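Local coordinates for protein phosphonopyruvate hydrolase (Variovorax sp., PDB 2DUA) that hydrolyses 3-phosphonopyruvate to pyruvate and phosphate, using a divalent metal ion such as cobalt, magnesium or manganese, at residues A80-G85 with I107-K112; A154-L159 with D181-H186. All blocks are in the same frame, centred on the assembly; numbering follows the deposited sequence.

Contact 1 of 2, residues A80-G85 with I107-K112; sequences ADIDTG and IVMEDK. With MG (magnesium ion), chain D; OXL (oxalate ion), chain C.
Ile82 and Ile107 interlock where parallel strands 78-81 and 106-110 run side by side at the C-terminal end of the barrel. CG2 of Ile82 rests 4.0 Å from CG2 of Ile107, which also meets the methyl of Ala80, while the two CD1 methyls touch further out. CG1 of Ile82 stands between its own backbone N and carbonyl carbon (chi1 57°), and this turns it against the Val108 carbonyl and CB of Met109; Tyr99 of helix 89-101 backs the isoleucine pair. The strands are joined by Val108 N to Ala80 O (2.8 Å) and Ile82 N to Val108 O (2.9 Å). Beyond them, the type II' turn from Ile82 to Gly85 presents Asp83 O to Glu110 N at 2.8 Å. The Met109 side chain follows this turn, its CG against Thr84 C and its SD 3.9 Å from Gly85 CA, where a side chain at Gly85 would collide with the sulfur. On the other flank, CG2 of Thr84 fits between CG of Glu110 and the Lys112 backbone. Glu110 folds its CG over the Asp83 carbonyl, 3.5 Å from Asp83 O, and sends OE2 to water 1, which lies 3.0 Å away. Cut back to alanine, Glu110 would probably leave the Asp83 carbonyl and Thr84 methyl without this packing and water 1 without one carboxylate partner. OD1 of Asp81 accepts from Asp83 N in an Asx turn, the donor standing 39° out of the carboxylate plane, and has waters 1 and 2 within hydrogen-bonding distance. This probably steadies the carboxylate, whose OD2 binds the magnesium ion at 2.1 Å and accepts from Gly43 N. Oxalate and three waters complete six ligands. Asp83 meets the metal through water 3, Glu110 shares water 1 with Asp81, and the cation probably offsets much of the three carboxylates' repulsion.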
loop_
_atom_site.group_PDB
_atom_site.type_symbol
_atom_site.label_atom_id
_atom_site.label_comp_id
_atom_site.label_asym_id
_atom_site.label_seq_id
_atom_site.Cartn_x
_atom_site.Cartn_y
_atom_site.Cartn_z
ATOM N N ALA A 80 -13.182 -8.672 -11.743
ATOM C CA ALA A 80 -12.090 -7.683 -11.759
ATOM C C ALA A 80 -11.612 -7.281 -13.118
ATOM O O ALA A 80 -11.322 -8.112 -13.967
ATOM C CB ALA A 80 -10.869 -8.198 -10.944
ATOM N N ASP A 81 -11.519 -5.979 -13.341
ATOM C CA ASP A 81 -11.015 -5.459 -14.621
ATOM C C ASP A 81 -9.496 -5.411 -14.507
ATOM O O ASP A 81 -8.976 -4.645 -13.685
ATOM C CB ASP A 81 -11.544 -4.037 -14.792
ATOM C CG ASP A 81 -11.055 -3.351 -16.059
ATOM O OD1 ASP A 81 -10.306 -3.919 -16.910
ATOM O OD2 ASP A 81 -11.460 -2.183 -16.153
ATOM N N ILE A 82 -8.769 -6.229 -15.269
ATOM C CA ILE A 82 -7.316 -6.147 -15.175
ATOM C C ILE A 82 -6.683 -5.550 -16.450
ATOM O O ILE A 82 -5.487 -5.779 -16.764
ATOM C CB ILE A 82 -6.636 -7.496 -14.829
ATOM C CG1 ILE A 82 -6.970 -8.588 -15.822
ATOM C CG2 ILE A 82 -7.123 -7.921 -13.425
ATOM C CD1 ILE A 82 -6.008 -9.853 -15.684
ATOM N N ASP A 83 -7.479 -4.795 -17.189
ATOM C CA ASP A 83 -6.977 -4.124 -18.414
ATOM C C ASP A 83 -6.281 -5.100 -19.363
ATOM O O ASP A 83 -6.885 -6.100 -19.746
ATOM C CB ASP A 83 -5.993 -2.994 -18.052
ATOM C CG ASP A 83 -6.642 -1.816 -17.299
ATOM O OD1 ASP A 83 -5.898 -0.854 -17.007
ATOM O OD2 ASP A 83 -7.858 -1.814 -16.967
ATOM N N THR A 84 -5.021 -4.834 -19.747
ATOM C CA THR A 84 -4.327 -5.774 -20.632
ATOM C C THR A 84 -3.472 -6.831 -19.917
ATOM O O THR A 84 -2.689 -7.522 -20.578
ATOM C CB THR A 84 -3.404 -5.069 -21.668
ATOM O OG1 THR A 84 -2.388 -4.355 -20.971
ATOM C CG2 THR A 84 -4.176 -4.058 -22.519
ATOM N N GLY A 85 -3.622 -6.969 -18.583
ATOM C CA GLY A 85 -2.880 -7.989 -17.840
ATOM C C GLY A 85 -1.596 -7.468 -17.221
ATOM O O GLY A 85 -0.760 -8.229 -16.705
ATOM N N ILE A 107 -11.778 -12.386 -13.908
ATOM C CA ILE A 107 -11.009 -11.253 -14.390
ATOM C C ILE A 107 -11.434 -11.010 -15.817
ATOM O O ILE A 107 -11.910 -11.931 -16.499
ATOM C CB ILE A 107 -9.445 -11.461 -14.293
ATOM C CG1 ILE A 107 -9.000 -12.792 -14.931
ATOM C CG2 ILE A 107 -9.034 -11.340 -12.816
ATOM C CD1 ILE A 107 -8.709 -12.655 -16.447
ATOM N N VAL A 108 -11.327 -9.753 -16.243
ATOM C CA VAL A 108 -11.584 -9.340 -17.631
ATOM C C VAL A 108 -10.260 -8.736 -18.141
ATOM O O VAL A 108 -9.704 -7.843 -17.517
ATOM C CB VAL A 108 -12.664 -8.301 -17.719
ATOM C CG1 VAL A 108 -12.745 -7.785 -19.144
ATOM C CG2 VAL A 108 -14.017 -8.936 -17.254
ATOM N N MET A 109 -9.752 -9.271 -19.242
ATOM C CA MET A 109 -8.488 -8.860 -19.835
ATOM C C MET A 109 -8.762 -8.567 -21.310
ATOM O O MET A 109 -9.400 -9.340 -21.987
ATOM C CB MET A 109 -7.444 -9.988 -19.676
ATOM C CG MET A 109 -6.071 -9.603 -20.088
ATOM S SD MET A 109 -4.762 -10.843 -19.737
ATOM C CE MET A 109 -5.471 -12.325 -20.240
ATOM N N GLU A 110 -8.263 -7.451 -21.805
ATOM C CA GLU A 110 -8.536 -7.059 -23.164
ATOM C C GLU A 110 -7.315 -7.189 -24.082
ATOM O O GLU A 110 -6.173 -7.181 -23.613
ATOM C CB GLU A 110 -9.052 -5.633 -23.147
ATOM C CG GLU A 110 -7.983 -4.638 -22.731
ATOM C CD GLU A 110 -8.599 -3.352 -22.178
ATOM O OE1 GLU A 110 -8.056 -2.253 -22.479
ATOM O OE2 GLU A 110 -9.613 -3.442 -21.432
ATOM N N ASP A 111 -7.558 -7.270 -25.390
ATOM C CA ASP A 111 -6.467 -7.485 -26.364
ATOM C C ASP A 111 -5.816 -6.245 -26.969
ATOM O O ASP A 111 -5.200 -6.306 -28.033
ATOM C CB ASP A 111 -6.942 -8.424 -27.504
ATOM C CG ASP A 111 -8.191 -7.913 -28.217
ATOM O OD1 ASP A 111 -8.701 -6.818 -27.915
ATOM O OD2 ASP A 111 -8.669 -8.636 -29.095
ATOM N N LYS A 112 -5.930 -5.127 -26.275
ATOM C CA LYS A 112 -5.287 -3.922 -26.740
ATOM C C LYS A 112 -3.786 -3.989 -26.427
ATOM O O LYS A 112 -3.360 -4.649 -25.478
ATOM C CB LYS A 112 -5.897 -2.699 -26.042
ATOM C CG LYS A 112 -7.293 -2.429 -26.552
ATOM C CD LYS A 112 -7.821 -1.020 -26.225
ATOM C CE LYS A 112 -8.366 -0.953 -24.842
ATOM N NZ LYS A 112 -9.340 0.169 -24.576
HETATM MG MG MG D . -11.491 -0.709 -17.647
HETATM C C1 OXL C . -14.258 -0.278 -17.136
HETATM C C2 OXL C . -14.266 -0.984 -18.431
HETATM O O1 OXL C . -15.388 -0.043 -16.539
HETATM O O2 OXL C . -13.172 -1.466 -18.856
HETATM O O3 OXL C . -13.141 0.046 -16.681
HETATM O O4 OXL C . -15.345 -1.110 -19.048
HETATM O O HOH W 1 -10.237 -5.730 -19.606
HETATM O O HOH W 2 -10.050 -2.037 -18.749
HETATM O O HOH W 3 -9.612 0.188 -16.780
HETATM O O HOH W 4 -11.199 0.798 -19.145
#

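Contact 2 of 2, residues A154-L159 with D181-H186. With OXL (oxalate ion), chain C.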
loop_
_atom_site.group_PDB
_atom_site.type_symbol
_atom_site.label_atom_id
_atom_site.label_comp_id
_atom_site.label_asym_id
_atom_site.label_seq_id
_atom_site.Cartn_x
_atom_site.Cartn_y
_atom_site.Cartn_z
ATOM N N ALA A 154 -12.284 -12.831 -21.785
ATOM C CA ALA A 154 -11.454 -12.146 -22.784
ATOM C C ALA A 154 -12.307 -11.069 -23.458
ATOM O O ALA A 154 -13.391 -11.326 -24.018
ATOM C CB ALA A 154 -10.940 -13.146 -23.866
ATOM N N ARG A 155 -11.785 -9.858 -23.412
ATOM C CA ARG A 155 -12.458 -8.706 -23.988
ATOM C C ARG A 155 -11.870 -8.397 -25.349
ATOM O O ARG A 155 -10.665 -8.123 -25.482
ATOM C CB ARG A 155 -12.279 -7.503 -23.082
ATOM C CG ARG A 155 -12.838 -6.246 -23.705
ATOM C CD ARG A 155 -12.913 -5.185 -22.607
ATOM N NE ARG A 155 -13.452 -3.941 -23.139
ATOM C CZ ARG A 155 -14.154 -3.064 -22.404
ATOM N NH1 ARG A 155 -14.387 -3.286 -21.096
ATOM N NH2 ARG A 155 -14.672 -1.984 -22.997
ATOM N N VAL A 156 -12.728 -8.459 -26.366
ATOM C CA VAL A 156 -12.323 -8.232 -27.771
ATOM C C VAL A 156 -12.567 -6.741 -28.148
ATOM O O VAL A 156 -13.718 -6.254 -28.126
ATOM C CB VAL A 156 -13.171 -9.181 -28.725
ATOM C CG1 VAL A 156 -12.898 -8.846 -30.243
ATOM C CG2 VAL A 156 -12.834 -10.668 -28.430
ATOM N N GLU A 157 -11.499 -6.027 -28.481
ATOM C CA GLU A 157 -11.632 -4.625 -28.803
ATOM C C GLU A 157 -11.554 -4.375 -30.307
ATOM O O GLU A 157 -11.351 -3.222 -30.716
ATOM C CB GLU A 157 -10.519 -3.824 -28.092
ATOM C CG GLU A 157 -10.741 -3.727 -26.547
ATOM C CD GLU A 157 -11.863 -2.786 -26.210
ATOM O OE1 GLU A 157 -11.677 -1.563 -26.385
ATOM O OE2 GLU A 157 -12.939 -3.255 -25.800
ATOM N N ALA A 158 -11.714 -5.436 -31.112
ATOM C CA ALA A 158 -11.614 -5.309 -32.573
ATOM C C ALA A 158 -12.623 -4.339 -33.225
ATOM O O ALA A 158 -12.278 -3.671 -34.199
ATOM C CB ALA A 158 -11.676 -6.692 -33.244
ATOM N N LEU A 159 -13.844 -4.263 -32.706
ATOM C CA LEU A 159 -14.833 -3.339 -33.252
ATOM C C LEU A 159 -14.415 -1.886 -32.959
ATOM O O LEU A 159 -14.477 -1.046 -33.839
ATOM C CB LEU A 159 -16.211 -3.613 -32.667
ATOM C CG LEU A 159 -16.748 -5.007 -33.021
ATOM C CD1 LEU A 159 -18.104 -5.325 -32.375
ATOM C CD2 LEU A 159 -16.939 -5.053 -34.522
ATOM N N ASP A 181 -13.496 -18.319 -20.842
ATOM C CA ASP A 181 -14.795 -18.804 -20.367
ATOM C C ASP A 181 -15.951 -17.932 -20.893
ATOM O O ASP A 181 -17.121 -18.348 -20.850
ATOM C CB ASP A 181 -14.815 -18.789 -18.832
ATOM C CG ASP A 181 -13.841 -19.772 -18.225
ATOM O OD1 ASP A 181 -13.978 -20.990 -18.517
ATOM O OD2 ASP A 181 -12.942 -19.376 -17.446
ATOM N N ALA A 182 -15.631 -16.705 -21.337
ATOM C CA ALA A 182 -16.673 -15.829 -21.869
ATOM C C ALA A 182 -15.962 -14.774 -22.697
ATOM O O ALA A 182 -14.742 -14.556 -22.530
ATOM C CB ALA A 182 -17.508 -15.155 -20.709
ATOM N N ILE A 183 -16.708 -14.149 -23.607
ATOM C CA ILE A 183 -16.119 -13.156 -24.470
ATOM C C ILE A 183 -16.888 -11.866 -24.265
ATOM O O ILE A 183 -18.106 -11.849 -24.373
ATOM C CB ILE A 183 -16.215 -13.581 -26.000
ATOM C CG1 ILE A 183 -15.404 -14.884 -26.260
ATOM C CG2 ILE A 183 -15.698 -12.433 -26.860
ATOM C CD1 ILE A 183 -13.872 -14.764 -25.794
ATOM N N LEU A 184 -16.173 -10.800 -23.960
ATOM C CA LEU A 184 -16.828 -9.510 -23.755
ATOM C C LEU A 184 -16.569 -8.751 -25.051
ATOM O O LEU A 184 -15.411 -8.562 -25.434
ATOM C CB LEU A 184 -16.198 -8.802 -22.552
ATOM C CG LEU A 184 -16.899 -7.522 -22.084
ATOM C CD1 LEU A 184 -16.377 -7.144 -20.709
ATOM C CD2 LEU A 184 -16.693 -6.385 -23.108
ATOM N N ILE A 185 -17.629 -8.337 -25.730
ATOM C CA ILE A 185 -17.483 -7.618 -26.985
ATOM C C ILE A 185 -18.006 -6.199 -26.790
ATOM O O ILE A 185 -19.042 -5.987 -26.201
ATOM C CB ILE A 185 -18.218 -8.346 -28.146
ATOM C CG1 ILE A 185 -18.063 -7.525 -29.411
ATOM C CG2 ILE A 185 -19.706 -8.657 -27.775
ATOM C CD1 ILE A 185 -16.606 -7.585 -29.972
ATOM N N HIS A 186 -17.254 -5.230 -27.282
ATOM C CA HIS A 186 -17.588 -3.840 -27.054
ATOM C C HIS A 186 -17.684 -3.016 -28.345
ATOM O O HIS A 186 -16.953 -3.268 -29.279
ATOM C CB HIS A 186 -16.490 -3.272 -26.142
ATOM C CG HIS A 186 -16.912 -2.062 -25.379
ATOM N ND1 HIS A 186 -18.080 -2.022 -24.648
ATOM C CD2 HIS A 186 -16.375 -0.818 -25.306
ATOM C CE1 HIS A 186 -18.254 -0.802 -24.166
ATOM N NE2 HIS A 186 -17.237 -0.050 -24.553
HETATM C C1 OXL C . -14.258 -0.278 -17.136
HETATM C C2 OXL C . -14.266 -0.984 -18.431
HETATM O O1 OXL C . -15.388 -0.043 -16.539
HETATM O O2 OXL C . -13.172 -1.466 -18.856
HETATM O O3 OXL C . -13.141 0.046 -16.681
HETATM O O4 OXL C . -15.345 -1.110 -19.048
HETATM O O HOH W 5 -14.593 -4.446 -29.813
#
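The substrate-binding mouth of the TIM barrel, at the C-terminal ends of parallel strands 151-156 and 182-185, brings Arg155 and His186 together. Arg155 runs extended from CG to NE alongside Leu184, whose CD2 covers one face of the guanidinium. At the far end NH2 sits over a face of the His186 imidazole, offset toward its rim and 3.1 Å from CD2, with the two planes 62° apart. On the other branch, NH1 donates to O4 of the oxalate at 3.1 Å and lies equally near O2. NE donates to OE2 of Glu157 at 2.8 Å in a nearly straight salt-bridge bond (176°), the oxygen in the guanidinium plane but NE well above the carboxylate plane, which would restrain the guanidinium's rotation. Glu157 reaches it by bending at chi2 (-73°), and the same OE2 brushes CB of His186.

On the opposite face of the sheet from Arg155 and Leu184, CG2 of Val156 meets CG2 of Ile183 at 3.7 Å; beyond the strand end, CD1 of Leu159 abuts CD1 of Ile185. Where the strands part, water 5 links Val156 O, His186 O and Leu159 N, while the buried His186 N has no partner in the model. The ladder comprises Ala154 N to Ala182 O (3.1 Å), then Leu184 N to Ala154 O and Val156 N to Leu184 O, both 2.8 Å. Helix 165-177 makes the beta-alpha-beta crossover and packs on Ala154 and Val156 through Tyr175, while strands 106-110 and 208-210 flank the pair.

Overall arrangement
Contact 1 and contact 2 are successive parts of one barrel wall, their centres about 10 Å apart, and strands 106-110 and 151-156 join them directly. Met109 O and Arg155 N lie 2.8 Å apart, a probable hydrogen bond. A second probable bond, Asp111 OD1 to Glu157 N at 3.0 Å, ties the loops beyond those strands. CB of Glu110 also packs on CB of Arg155 at 3.7 Å. The oxalate is shared: the 80-85 side reaches it through the metal, the 154-159 side through the guanidinium of Arg155, whose side chain comes within about 5 Å of the magnesium ion. Trp40, Ser42 and Phe44 also hydrogen-bond to this ligand, which occupies the substrate-binding site.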